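Local coordinates for protein geranyltranstransferase (Marinomonas sp. MED121, PDB 4F62) that probably condenses isoprenoid diphosphates head to tail into longer prenyl diphosphates, as a polyprenyl transferase related to farnesyl-diphosphate synthase, at residues Met51-Ser56 with Lys186-Met191; Ile138-Glu143 with Gly192-Gly197; Ala205-Tyr210 with Ala271-Phe276. All blocks are in the same frame, centred on the assembly; numbering follows the deposited sequence.

Interaction 1 (Met51-Ser56 with Lys186-Met191); sequences MLTYAS and KASVRM
Ser-56 holds its OG beside its own backbone N (chi1 -59°), which turns the hydroxyl back along its helix toward Leu-52 O and leaves the oxygen lying against Val-189. The same first torsion in Thr-53 and Ser-188 directs their hydroxyls to Arg-49 O and Leu-184 O, one turn earlier in each helix. Ser-56 OG donates to Leu-52 O at 2.9 Å; the backbone N of Ser-56 reaches that carbonyl from the other face of its plane, so two donors grip one oxygen. Across the interface, Ser-56 OG sits 3.2 Å from Val-189 CA, a tight fit. With an alanine here, Leu-52 O would probably lose one of its two donors and a gap would open beside Val-189. One turn earlier in helix 48-60, Leu-52 CB meets Ser-188 CB at 3.8 Å, and Thr-53 CA makes a CA-H...O contact with Ser-188 O (3.4 Å). Leu-74 of helix 65-86 touches both Thr-53 and Ser-188, while Leu-286 and Ile-290 pack on Leu-52. Small side chains that bond within their own helices let the two axes approach to 7.3 Å at a crossing angle of -28°, a close, near-parallel helix pair buried in the all-alpha isoprenoid synthase fold.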
ATOM      1  N   MET A  51       4.733 -18.530   8.012  1.00 38.09           N
ATOM      2  CA  MET A  51       5.358 -19.852   8.080  1.00 38.02           C
ATOM      3  C   MET A  51       5.984 -20.282   6.748  1.00 41.49           C
ATOM      4  O   MET A  51       7.113 -20.760   6.718  1.00 37.98           O
ATOM      5  CB  MET A  51       4.369 -20.911   8.594  1.00 37.59           C
ATOM      6  CG  MET A  51       3.971 -20.680  10.046  1.00 39.75           C
ATOM      7  SD  MET A  51       3.080 -22.046  10.822  1.00 46.05           S
ATOM      8  CE  MET A  51       1.554 -21.991   9.896  1.00 55.63           C
ATOM      9  N   LEU A  52       5.258 -20.099   5.647  1.00 36.23           N
ATOM     10  CA  LEU A  52       5.790 -20.410   4.322  1.00 34.92           C
ATOM     11  C   LEU A  52       7.025 -19.575   4.008  1.00 36.30           C
ATOM     12  O   LEU A  52       7.978 -20.069   3.413  1.00 38.68           O
ATOM     13  CB  LEU A  52       4.739 -20.133   3.243  1.00 31.97           C
ATOM     14  CG  LEU A  52       3.576 -21.123   3.159  1.00 39.95           C
ATOM     15  CD1 LEU A  52       2.516 -20.566   2.214  1.00 38.95           C
ATOM     16  CD2 LEU A  52       4.063 -22.499   2.690  1.00 36.09           C
ATOM     17  N   THR A  53       7.001 -18.301   4.393  1.00 32.05           N
ATOM     18  CA  THR A  53       8.121 -17.400   4.124  1.00 32.72           C
ATOM     19  C   THR A  53       9.386 -17.868   4.835  1.00 40.43           C
ATOM     20  O   THR A  53      10.464 -17.969   4.230  1.00 36.85           O
ATOM     21  CB  THR A  53       7.788 -15.965   4.560  1.00 37.25           C
ATOM     22  OG1 THR A  53       6.524 -15.593   3.994  1.00 35.64           O
ATOM     23  CG2 THR A  53       8.869 -14.970   4.082  1.00 34.32           C
ATOM     24  N   TYR A  54       9.262 -18.169   6.123  1.00 38.74           N
ATOM     25  CA  TYR A  54      10.426 -18.608   6.879  1.00 38.59           C
ATOM     26  C   TYR A  54      10.899 -19.970   6.385  1.00 37.30           C
ATOM     27  O   TYR A  54      12.105 -20.236   6.375  1.00 34.83           O
ATOM     28  CB  TYR A  54      10.114 -18.686   8.373  1.00 35.01           C
ATOM     29  CG  TYR A  54       9.938 -17.344   9.044  1.00 42.77           C
ATOM     30  CD1 TYR A  54      11.001 -16.448   9.147  1.00 41.40           C
ATOM     31  CD2 TYR A  54       8.717 -16.980   9.603  1.00 40.99           C
ATOM     32  CE1 TYR A  54      10.846 -15.211   9.774  1.00 41.38           C
ATOM     33  CE2 TYR A  54       8.552 -15.745  10.237  1.00 43.36           C
ATOM     34  CZ  TYR A  54       9.616 -14.871  10.324  1.00 40.66           C
ATOM     35  OH  TYR A  54       9.447 -13.660  10.959  1.00 39.76           O
ATOM     36  N   ALA A  55       9.952 -20.835   6.002  1.00 33.60           N
ATOM     37  CA  ALA A  55      10.289 -22.197   5.548  1.00 42.05           C
ATOM     38  C   ALA A  55      11.079 -22.160   4.245  1.00 42.11           C
ATOM     39  O   ALA A  55      12.010 -22.937   4.045  1.00 41.43           O
ATOM     40  CB  ALA A  55       9.021 -23.052   5.365  1.00 38.98           C
ATOM     41  N   SER A  56      10.703 -21.252   3.353  1.00 36.62           N
ATOM     42  CA  SER A  56      11.386 -21.132   2.069  1.00 39.44           C
ATOM     43  C   SER A  56      12.782 -20.550   2.240  1.00 39.51           C
ATOM     44  O   SER A  56      13.728 -21.008   1.601  1.00 44.89           O
ATOM     45  CB  SER A  56      10.577 -20.258   1.113  1.00 43.82           C
ATOM     46  OG  SER A  56       9.300 -20.833   0.936  1.00 58.49           O
ATOM     47  N   LYS A 186       2.086 -17.654  -3.127  1.00 32.46           N
ATOM     48  CA  LYS A 186       3.287 -17.689  -3.963  1.00 35.27           C
ATOM     49  C   LYS A 186       4.294 -16.602  -3.565  1.00 35.43           C
ATOM     50  O   LYS A 186       5.514 -16.828  -3.581  1.00 32.92           O
ATOM     51  CB  LYS A 186       2.917 -17.551  -5.448  1.00 36.71           C
ATOM     52  CG  LYS A 186       4.085 -17.801  -6.403  1.00 44.66           C
ATOM     53  CD  LYS A 186       3.602 -18.036  -7.848  1.00 60.80           C
ATOM     54  CE  LYS A 186       3.446 -16.724  -8.601  1.00 67.59           C
ATOM     55  NZ  LYS A 186       4.141 -16.752  -9.927  1.00 71.91           N
ATOM     56  N   ALA A 187       3.788 -15.421  -3.226  1.00 34.29           N
ATOM     57  CA  ALA A 187       4.658 -14.332  -2.763  1.00 36.33           C
ATOM     58  C   ALA A 187       5.400 -14.768  -1.504  1.00 36.31           C
ATOM     59  O   ALA A 187       6.570 -14.432  -1.309  1.00 35.04           O
ATOM     60  CB  ALA A 187       3.852 -13.087  -2.487  1.00 29.80           C
ATOM     61  N   SER A 188       4.715 -15.524  -0.652  1.00 33.87           N
ATOM     62  CA  SER A 188       5.323 -16.021   0.586  1.00 35.06           C
ATOM     63  C   SER A 188       6.573 -16.860   0.323  1.00 36.95           C
ATOM     64  O   SER A 188       7.631 -16.601   0.901  1.00 36.75           O
ATOM     65  CB  SER A 188       4.311 -16.833   1.403  1.00 32.98           C
ATOM     66  OG  SER A 188       3.244 -16.009   1.839  1.00 38.74           O
ATOM     67  N   VAL A 189       6.460 -17.868  -0.541  1.00 36.35           N
ATOM     68  CA  VAL A 189       7.620 -18.714  -0.809  1.00 34.54           C
ATOM     69  C   VAL A 189       8.669 -17.966  -1.641  1.00 36.91           C
ATOM     70  O   VAL A 189       9.865 -18.111  -1.388  1.00 36.14           O
ATOM     71  CB  VAL A 189       7.253 -20.094  -1.457  1.00 39.10           C
ATOM     72  CG1 VAL A 189       6.124 -20.779  -0.677  1.00 40.07           C
ATOM     73  CG2 VAL A 189       6.867 -19.924  -2.910  1.00 38.69           C
ATOM     74  N   ARG A 190       8.230 -17.156  -2.610  1.00 32.99           N
ATOM     75  CA  ARG A 190       9.174 -16.413  -3.450  1.00 34.60           C
ATOM     76  C   ARG A 190       9.979 -15.401  -2.623  1.00 36.55           C
ATOM     77  O   ARG A 190      11.222 -15.335  -2.698  1.00 35.54           O
ATOM     78  CB  ARG A 190       8.456 -15.721  -4.631  1.00 34.44           C
ATOM     79  CG  ARG A 190       7.912 -16.674  -5.703  1.00 32.80           C
ATOM     80  CD  ARG A 190       7.198 -15.897  -6.832  1.00 36.15           C
ATOM     81  NE  ARG A 190       8.095 -14.928  -7.471  1.00 39.41           N
ATOM     82  CZ  ARG A 190       8.980 -15.240  -8.414  1.00 43.93           C
ATOM     83  NH1 ARG A 190       9.087 -16.497  -8.840  1.00 35.89           N
ATOM     84  NH2 ARG A 190       9.760 -14.303  -8.933  1.00 42.06           N
ATOM     85  N   MET A 191       9.274 -14.611  -1.823  1.00 36.63           N
ATOM     86  CA  MET A 191       9.941 -13.602  -1.006  1.00 35.26           C
ATOM     87  C   MET A 191      10.824 -14.209   0.076  1.00 33.89           C
ATOM     88  O   MET A 191      11.897 -13.693   0.350  1.00 37.70           O
ATOM     89  CB  MET A 191       8.931 -12.637  -0.388  1.00 33.78           C
ATOM     90  CG  MET A 191       8.183 -11.792  -1.434  1.00 32.14           C
ATOM     91  SD  MET A 191       6.813 -10.897  -0.678  1.00 37.96           S
ATOM     92  CE  MET A 191       7.690  -9.560   0.144  1.00 34.64           C
TER

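Interaction 2 (Ile138-Glu143 with Gly192-Gly197); sequences IKLIQE and GALSTG
Leu-194 and Leu-140 supply the apolar part of this contact. Their side chains run past one another in opposite directions, and Leu-140 CD2 comes to rest 3.8 Å from Leu-194 CB. Beyond that point the Leu-194 side chain crosses those of Lys-139 and Glu-143 at about a right angle. Its CD1 packs on Glu-143 CG at 3.7 Å, with the carboxylate OE2 nearly as near (3.9 Å), and Lys-139 CE lies 4.1 Å from the same methyl. Ser-195 adds a looser touch, its CB lying 4.4 Å from Leu-140 CD1.

The ionic part belongs to helix 134-148. Lys-139 leaves the backbone with CG opposite its own N (chi1 175°) and then bends at chi2 (65°), which brings NZ within 3.2 Å of Glu-143 OE2, one turn on, in a salt bridge; the leucine methyl lies beside the pair. Glu-143 has a second cationic partner in Arg-190. Helix 134-148 is one of the helices of the all-alpha isoprenoid synthase bundle and also faces the second subunit, where Gln-142 NE2 bonds Ser-127 O of that subunit and Ile-138 packs on its Ile-141.

The remaining polar contacts lie within 192-197. Ser-195 OG turns back to Gly-192 O at 2.7 Å and also bonds Thr-67 OG1. Thr-196 OG1 reaches Ala-193 O at 2.6 Å almost in line with the carbonyl, an oxygen that accepts from Thr-196 N as well. Both hydroxyl residues lie in a type I turn from Leu-194 to Gly-197, where Gly-197, with positive phi (77°), is the first to leave helical geometry.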
ATOM      1  N   ILE A 138      13.823  -3.613  -2.931  1.00 31.61           N
ATOM      2  CA  ILE A 138      13.007  -3.192  -4.072  1.00 37.56           C
ATOM      3  C   ILE A 138      12.397  -4.422  -4.750  1.00 40.86           C
ATOM      4  O   ILE A 138      11.215  -4.425  -5.086  1.00 38.29           O
ATOM      5  CB  ILE A 138      13.809  -2.343  -5.073  1.00 37.68           C
ATOM      6  CG1 ILE A 138      14.027  -0.939  -4.499  1.00 39.58           C
ATOM      7  CG2 ILE A 138      13.099  -2.251  -6.439  1.00 35.87           C
ATOM      8  CD1 ILE A 138      12.761  -0.091  -4.448  1.00 42.24           C
ATOM      9  N   LYS A 139      13.195  -5.479  -4.902  1.00 35.58           N
ATOM     10  CA  LYS A 139      12.703  -6.718  -5.501  1.00 36.97           C
ATOM     11  C   LYS A 139      11.560  -7.301  -4.672  1.00 38.99           C
ATOM     12  O   LYS A 139      10.536  -7.709  -5.223  1.00 32.39           O
ATOM     13  CB  LYS A 139      13.849  -7.730  -5.667  1.00 45.68           C
ATOM     14  CG  LYS A 139      13.441  -9.122  -6.167  1.00 52.38           C
ATOM     15  CD  LYS A 139      12.878  -9.127  -7.603  1.00 58.26           C
ATOM     16  CE  LYS A 139      12.645 -10.571  -8.103  1.00 63.89           C
ATOM     17  NZ  LYS A 139      11.789 -10.666  -9.328  1.00 62.94           N
ATOM     18  N   LEU A 140      11.723  -7.329  -3.351  1.00 30.76           N
ATOM     19  CA  LEU A 140      10.680  -7.879  -2.490  1.00 31.93           C
ATOM     20  C   LEU A 140       9.407  -7.029  -2.567  1.00 34.38           C
ATOM     21  O   LEU A 140       8.284  -7.549  -2.516  1.00 34.18           O
ATOM     22  CB  LEU A 140      11.165  -8.013  -1.044  1.00 34.76           C
ATOM     23  CG  LEU A 140      12.363  -8.944  -0.858  1.00 40.24           C
ATOM     24  CD1 LEU A 140      12.988  -8.781   0.542  1.00 34.29           C
ATOM     25  CD2 LEU A 140      11.942 -10.389  -1.117  1.00 35.85           C
ATOM     26  N   ILE A 141       9.588  -5.726  -2.712  1.00 32.75           N
ATOM     27  CA  ILE A 141       8.458  -4.822  -2.837  1.00 35.45           C
ATOM     28  C   ILE A 141       7.715  -5.107  -4.141  1.00 35.26           C
ATOM     29  O   ILE A 141       6.478  -5.173  -4.158  1.00 30.38           O
ATOM     30  CB  ILE A 141       8.923  -3.354  -2.750  1.00 33.57           C
ATOM     31  CG1 ILE A 141       9.328  -3.066  -1.292  1.00 31.98           C
ATOM     32  CG2 ILE A 141       7.820  -2.406  -3.227  1.00 32.05           C
ATOM     33  CD1 ILE A 141      10.014  -1.720  -1.066  1.00 26.69           C
ATOM     34  N   GLN A 142       8.471  -5.298  -5.223  1.00 28.78           N
ATOM     35  CA  GLN A 142       7.871  -5.664  -6.509  1.00 40.99           C
ATOM     36  C   GLN A 142       7.066  -6.952  -6.393  1.00 40.66           C
ATOM     37  O   GLN A 142       5.954  -7.035  -6.920  1.00 33.91           O
ATOM     38  CB  GLN A 142       8.939  -5.817  -7.588  1.00 39.36           C
ATOM     39  CG  GLN A 142       9.595  -4.506  -7.968  1.00 37.26           C
ATOM     40  CD  GLN A 142      10.836  -4.712  -8.815  1.00 40.09           C
ATOM     41  OE1 GLN A 142      11.349  -5.824  -8.911  1.00 41.24           O
ATOM     42  NE2 GLN A 142      11.331  -3.637  -9.425  1.00 44.60           N
ATOM     43  N   GLU A 143       7.633  -7.941  -5.701  1.00 33.94           N
ATOM     44  CA  GLU A 143       6.961  -9.216  -5.467  1.00 36.54           C
ATOM     45  C   GLU A 143       5.644  -9.000  -4.740  1.00 39.87           C
ATOM     46  O   GLU A 143       4.621  -9.596  -5.097  1.00 34.21           O
ATOM     47  CB  GLU A 143       7.840 -10.165  -4.634  1.00 31.01           C
ATOM     48  CG  GLU A 143       9.053 -10.745  -5.373  1.00 34.25           C
ATOM     49  CD  GLU A 143       8.683 -11.696  -6.507  1.00 44.54           C
ATOM     50  OE1 GLU A 143       7.601 -12.328  -6.455  1.00 43.69           O
ATOM     51  OE2 GLU A 143       9.485 -11.820  -7.461  1.00 44.37           O
ATOM     52  N   GLY A 192      10.361 -15.296   0.686  1.00 38.05           N
ATOM     53  CA  GLY A 192      11.157 -15.999   1.671  1.00 33.79           C
ATOM     54  C   GLY A 192      12.508 -16.391   1.111  1.00 34.76           C
ATOM     55  O   GLY A 192      13.549 -16.064   1.693  1.00 37.33           O
ATOM     56  N   ALA A 193      12.486 -17.083  -0.026  1.00 39.05           N
ATOM     57  CA  ALA A 193      13.707 -17.538  -0.697  1.00 36.98           C
ATOM     58  C   ALA A 193      14.593 -16.364  -1.137  1.00 36.83           C
ATOM     59  O   ALA A 193      15.808 -16.340  -0.880  1.00 40.62           O
ATOM     60  CB  ALA A 193      13.331 -18.406  -1.890  1.00 34.11           C
ATOM     61  N   LEU A 194      13.991 -15.381  -1.797  1.00 39.52           N
ATOM     62  CA  LEU A 194      14.733 -14.175  -2.195  1.00 38.29           C
ATOM     63  C   LEU A 194      15.375 -13.463  -1.002  1.00 39.11           C
ATOM     64  O   LEU A 194      16.503 -12.983  -1.094  1.00 41.87           O
ATOM     65  CB  LEU A 194      13.818 -13.199  -2.951  1.00 40.83           C
ATOM     66  CG  LEU A 194      13.352 -13.596  -4.359  1.00 37.32           C
ATOM     67  CD1 LEU A 194      12.110 -12.797  -4.744  1.00 36.59           C
ATOM     68  CD2 LEU A 194      14.471 -13.346  -5.381  1.00 40.71           C
ATOM     69  N   SER A 195      14.673 -13.420   0.130  1.00 35.36           N
ATOM     70  CA  SER A 195      15.150 -12.641   1.277  1.00 36.94           C
ATOM     71  C   SER A 195      16.472 -13.169   1.813  1.00 37.67           C
ATOM     72  O   SER A 195      17.152 -12.472   2.562  1.00 37.33           O
ATOM     73  CB  SER A 195      14.117 -12.624   2.409  1.00 39.31           C
ATOM     74  OG  SER A 195      14.094 -13.865   3.100  1.00 39.75           O
ATOM     75  N   THR A 196      16.841 -14.389   1.416  1.00 38.94           N
ATOM     76  CA  THR A 196      18.128 -14.980   1.830  1.00 43.06           C
ATOM     77  C   THR A 196      19.322 -14.387   1.092  1.00 47.21           C
ATOM     78  O   THR A 196      20.461 -14.503   1.552  1.00 47.09           O
ATOM     79  CB  THR A 196      18.187 -16.491   1.570  1.00 40.42           C
ATOM     80  OG1 THR A 196      18.217 -16.709   0.155  1.00 40.01           O
ATOM     81  CG2 THR A 196      16.979 -17.198   2.170  1.00 40.49           C
ATOM     82  N   GLY A 197      19.071 -13.797  -0.076  1.00 48.89           N
ATOM     83  CA  GLY A 197      20.150 -13.248  -0.887  1.00 50.27           C
ATOM     84  C   GLY A 197      20.923 -14.330  -1.629  1.00 58.16           C
ATOM     85  O   GLY A 197      22.001 -14.074  -2.164  1.00 68.20           O
TER

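Interaction 3 (Ala205-Tyr210 with Ala271-Phe276); sequences AKLDAY and AQISEF
Gln-272 lies against Lys-206 and Ala-209 of the facing helix. Its chain bends at chi2 (-65°), which lays the amide over Ala-209, with CD 3.5 Å from Ala-209 CB, and brings OE1 to 3.5 Å from Lys-206 CA. Gln-272 O, meanwhile, lies 3.5 Å from Lys-206 CB. Ile-273 comes next, and the end of its side chain reaches the facing helix: CG1 stands between the backbone N and the carbonyl carbon (chi1 63°), and CD1 thereby meets Tyr-210 CE2 obliquely at 3.8 Å. The tyrosine ring is fixed at its far end by a hydrogen bond from OH to Leu-283 O, in helix 281-291, which also packs on Ile-273. Ile-273 CG2 approaches Leu-207 CD2 more loosely, at 4.4 Å. Further along, Glu-275 comes to meet Lys-206 from the opposite direction, and Lys-206 NZ donates to OE2 at 2.7 Å in a salt bridge, nearly in line with the C-O bond of the carboxylate. Phe-276 completes the walk by presenting its ring edge to the aliphatic part of the lysine, CE1 lying 3.9 Å from Lys-206 CD; Gln-272 O also lies in the plane of that ring, at its edge. The chemistry thus grades from apolar packing around Ile-273 to an ion pair at the exposed Glu-275, and because that residue is also poorly ordered, the pair is likely to hold less firmly than the buried side.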
ATOM      1  N   ALA A 205      11.832 -21.393  -9.433  1.00 55.13           N
ATOM      2  CA  ALA A 205      10.835 -22.028 -10.287  1.00 54.31           C
ATOM      3  C   ALA A 205      10.137 -23.210  -9.590  1.00 49.28           C
ATOM      4  O   ALA A 205       8.915 -23.388  -9.710  1.00 49.24           O
ATOM      5  CB  ALA A 205      11.474 -22.479 -11.587  1.00 59.50           C
ATOM      6  N   LYS A 206      10.912 -24.013  -8.863  1.00 47.81           N
ATOM      7  CA  LYS A 206      10.350 -25.120  -8.091  1.00 47.48           C
ATOM      8  C   LYS A 206       9.422 -24.600  -7.002  1.00 47.57           C
ATOM      9  O   LYS A 206       8.353 -25.165  -6.767  1.00 43.80           O
ATOM     10  CB  LYS A 206      11.466 -25.968  -7.473  1.00 45.93           C
ATOM     11  CG  LYS A 206      12.324 -26.720  -8.478  1.00 50.58           C
ATOM     12  CD  LYS A 206      13.603 -27.217  -7.812  1.00 61.00           C
ATOM     13  CE  LYS A 206      14.575 -27.804  -8.823  1.00 69.05           C
ATOM     14  NZ  LYS A 206      13.945 -28.918  -9.583  1.00 77.30           N
ATOM     15  N   LEU A 207       9.827 -23.517  -6.339  1.00 46.79           N
ATOM     16  CA  LEU A 207       8.999 -22.927  -5.286  1.00 44.11           C
ATOM     17  C   LEU A 207       7.705 -22.348  -5.842  1.00 46.01           C
ATOM     18  O   LEU A 207       6.644 -22.488  -5.221  1.00 49.39           O
ATOM     19  CB  LEU A 207       9.785 -21.893  -4.472  1.00 42.26           C
ATOM     20  CG  LEU A 207      10.889 -22.524  -3.628  1.00 43.40           C
ATOM     21  CD1 LEU A 207      11.825 -21.458  -3.028  1.00 44.90           C
ATOM     22  CD2 LEU A 207      10.274 -23.384  -2.534  1.00 47.13           C
ATOM     23  N   ASP A 208       7.787 -21.728  -7.021  1.00 46.69           N
ATOM     24  CA  ASP A 208       6.600 -21.266  -7.748  1.00 49.09           C
ATOM     25  C   ASP A 208       5.590 -22.374  -7.895  1.00 47.79           C
ATOM     26  O   ASP A 208       4.417 -22.212  -7.558  1.00 48.98           O
ATOM     27  CB  ASP A 208       6.964 -20.820  -9.168  1.00 59.59           C
ATOM     28  CG  ASP A 208       7.337 -19.361  -9.250  1.00 68.33           C
ATOM     29  OD1 ASP A 208       7.220 -18.656  -8.231  1.00 60.62           O
ATOM     30  OD2 ASP A 208       7.735 -18.914 -10.346  1.00 79.73           O
ATOM     31  N   ALA A 209       6.055 -23.494  -8.443  1.00 44.08           N
ATOM     32  CA  ALA A 209       5.192 -24.626  -8.719  1.00 38.99           C
ATOM     33  C   ALA A 209       4.677 -25.220  -7.413  1.00 41.15           C
ATOM     34  O   ALA A 209       3.514 -25.629  -7.324  1.00 40.82           O
ATOM     35  CB  ALA A 209       5.946 -25.675  -9.533  1.00 41.44           C
ATOM     36  N   TYR A 210       5.535 -25.257  -6.392  1.00 43.20           N
ATOM     37  CA  TYR A 210       5.104 -25.742  -5.083  1.00 41.62           C
ATOM     38  C   TYR A 210       3.927 -24.898  -4.603  1.00 42.58           C
ATOM     39  O   TYR A 210       2.876 -25.424  -4.215  1.00 38.14           O
ATOM     40  CB  TYR A 210       6.257 -25.694  -4.077  1.00 38.73           C
ATOM     41  CG  TYR A 210       5.837 -25.821  -2.625  1.00 42.09           C
ATOM     42  CD1 TYR A 210       5.495 -24.698  -1.879  1.00 42.83           C
ATOM     43  CD2 TYR A 210       5.794 -27.062  -1.995  1.00 35.26           C
ATOM     44  CE1 TYR A 210       5.119 -24.803  -0.550  1.00 39.89           C
ATOM     45  CE2 TYR A 210       5.413 -27.176  -0.664  1.00 40.65           C
ATOM     46  CZ  TYR A 210       5.078 -26.033   0.052  1.00 39.96           C
ATOM     47  OH  TYR A 210       4.690 -26.115   1.371  1.00 38.84           O
ATOM     48  N   ALA A 271       6.726 -33.137  -4.888  1.00 42.76           N
ATOM     49  CA  ALA A 271       7.705 -33.496  -5.916  1.00 49.07           C
ATOM     50  C   ALA A 271       8.650 -32.346  -6.267  1.00 46.58           C
ATOM     51  O   ALA A 271       9.804 -32.575  -6.625  1.00 46.66           O
ATOM     52  CB  ALA A 271       7.014 -34.012  -7.171  1.00 51.04           C
ATOM     53  N   GLN A 272       8.154 -31.116  -6.171  1.00 46.48           N
ATOM     54  CA  GLN A 272       8.951 -29.937  -6.499  1.00 46.11           C
ATOM     55  C   GLN A 272      10.095 -29.697  -5.515  1.00 46.62           C
ATOM     56  O   GLN A 272      11.102 -29.076  -5.863  1.00 48.68           O
ATOM     57  CB  GLN A 272       8.053 -28.691  -6.568  1.00 47.76           C
ATOM     58  CG  GLN A 272       7.088 -28.692  -7.749  1.00 47.42           C
ATOM     59  CD  GLN A 272       7.828 -28.631  -9.074  1.00 51.54           C
ATOM     60  OE1 GLN A 272       8.974 -28.176  -9.133  1.00 52.54           O
ATOM     61  NE2 GLN A 272       7.184 -29.090 -10.141  1.00 51.19           N
ATOM     62  N   ILE A 273       9.942 -30.171  -4.282  1.00 42.14           N
ATOM     63  CA  ILE A 273      10.932 -29.882  -3.242  1.00 50.52           C
ATOM     64  C   ILE A 273      11.593 -31.136  -2.680  1.00 53.84           C
ATOM     65  O   ILE A 273      12.314 -31.070  -1.684  1.00 58.04           O
ATOM     66  CB  ILE A 273      10.317 -29.068  -2.078  1.00 50.61           C
ATOM     67  CG1 ILE A 273       9.228 -29.883  -1.380  1.00 48.02           C
ATOM     68  CG2 ILE A 273       9.755 -27.741  -2.577  1.00 42.33           C
ATOM     69  CD1 ILE A 273       8.575 -29.151  -0.235  1.00 55.54           C
ATOM     70  N   SER A 274      11.349 -32.270  -3.328  1.00 54.54           N
ATOM     71  CA  SER A 274      11.900 -33.544  -2.874  1.00 65.80           C
ATOM     72  C   SER A 274      13.430 -33.539  -2.877  1.00 67.53           C
ATOM     73  O   SER A 274      14.057 -34.060  -1.954  1.00 74.67           O
ATOM     74  CB  SER A 274      11.359 -34.711  -3.716  1.00 65.10           C
ATOM     75  OG  SER A 274      11.781 -34.633  -5.070  1.00 68.11           O
ATOM     76  N   GLU A 275      14.023 -32.932  -3.901  1.00 65.94           N
ATOM     77  CA  GLU A 275      15.478 -32.948  -4.088  1.00 78.38           C
ATOM     78  C   GLU A 275      16.263 -32.012  -3.157  1.00 77.42           C
ATOM     79  O   GLU A 275      17.442 -31.751  -3.398  1.00 81.79           O
ATOM     80  CB  GLU A 275      15.830 -32.634  -5.551  1.00 88.58           C
ATOM     81  CG  GLU A 275      15.447 -31.226  -6.015  1.00 98.85           C
ATOM     82  CD  GLU A 275      13.962 -31.088  -6.344  1.00108.87           C
ATOM     83  OE1 GLU A 275      13.114 -31.577  -5.565  1.00111.91           O
ATOM     84  OE2 GLU A 275      13.638 -30.495  -7.393  1.00111.69           O
ATOM     85  N   PHE A 276      15.624 -31.513  -2.102  1.00 67.17           N
ATOM     86  CA  PHE A 276      16.296 -30.600  -1.177  1.00 67.06           C
ATOM     87  C   PHE A 276      16.716 -31.272   0.130  1.00 70.86           C
ATOM     88  O   PHE A 276      17.572 -30.767   0.850  1.00 78.17           O
ATOM     89  CB  PHE A 276      15.403 -29.405  -0.866  1.00 61.71           C
ATOM     90  CG  PHE A 276      15.304 -28.403  -1.983  1.00 63.57           C
ATOM     91  CD1 PHE A 276      14.372 -28.557  -2.997  1.00 59.03           C
ATOM     92  CD2 PHE A 276      16.134 -27.288  -2.003  1.00 71.63           C
ATOM     93  CE1 PHE A 276      14.273 -27.630  -4.018  1.00 62.22           C
ATOM     94  CE2 PHE A 276      16.042 -26.352  -3.022  1.00 69.13           C
ATOM     95  CZ  PHE A 276      15.109 -26.524  -4.033  1.00 69.21           C
TER

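Helix 170-194 joins interactions 1 and 2, whose centres are 10 Å apart, and its successor, helix 201-226, carries one side of interaction 3. Arg-190 ties all three together: salt bridges run from its NE to Glu-143 OE1 (2.8 Å) and from its NH1 to Asp-208 OD1 (2.9 Å). Packing follows the same path, with Met-191 CE 3.4 Å from Leu-140 O and Val-189 CG2 3.5 Å from Leu-207 O. Interactions 2 and 3 are 18 Å apart between centres, yet Ala-193 CB meets Leu-207 CD1 at 3.6 Å. None of the six segments contains the aspartate-rich motifs expected to bind diphosphates in this family; together they pack helices of the bundle against one another.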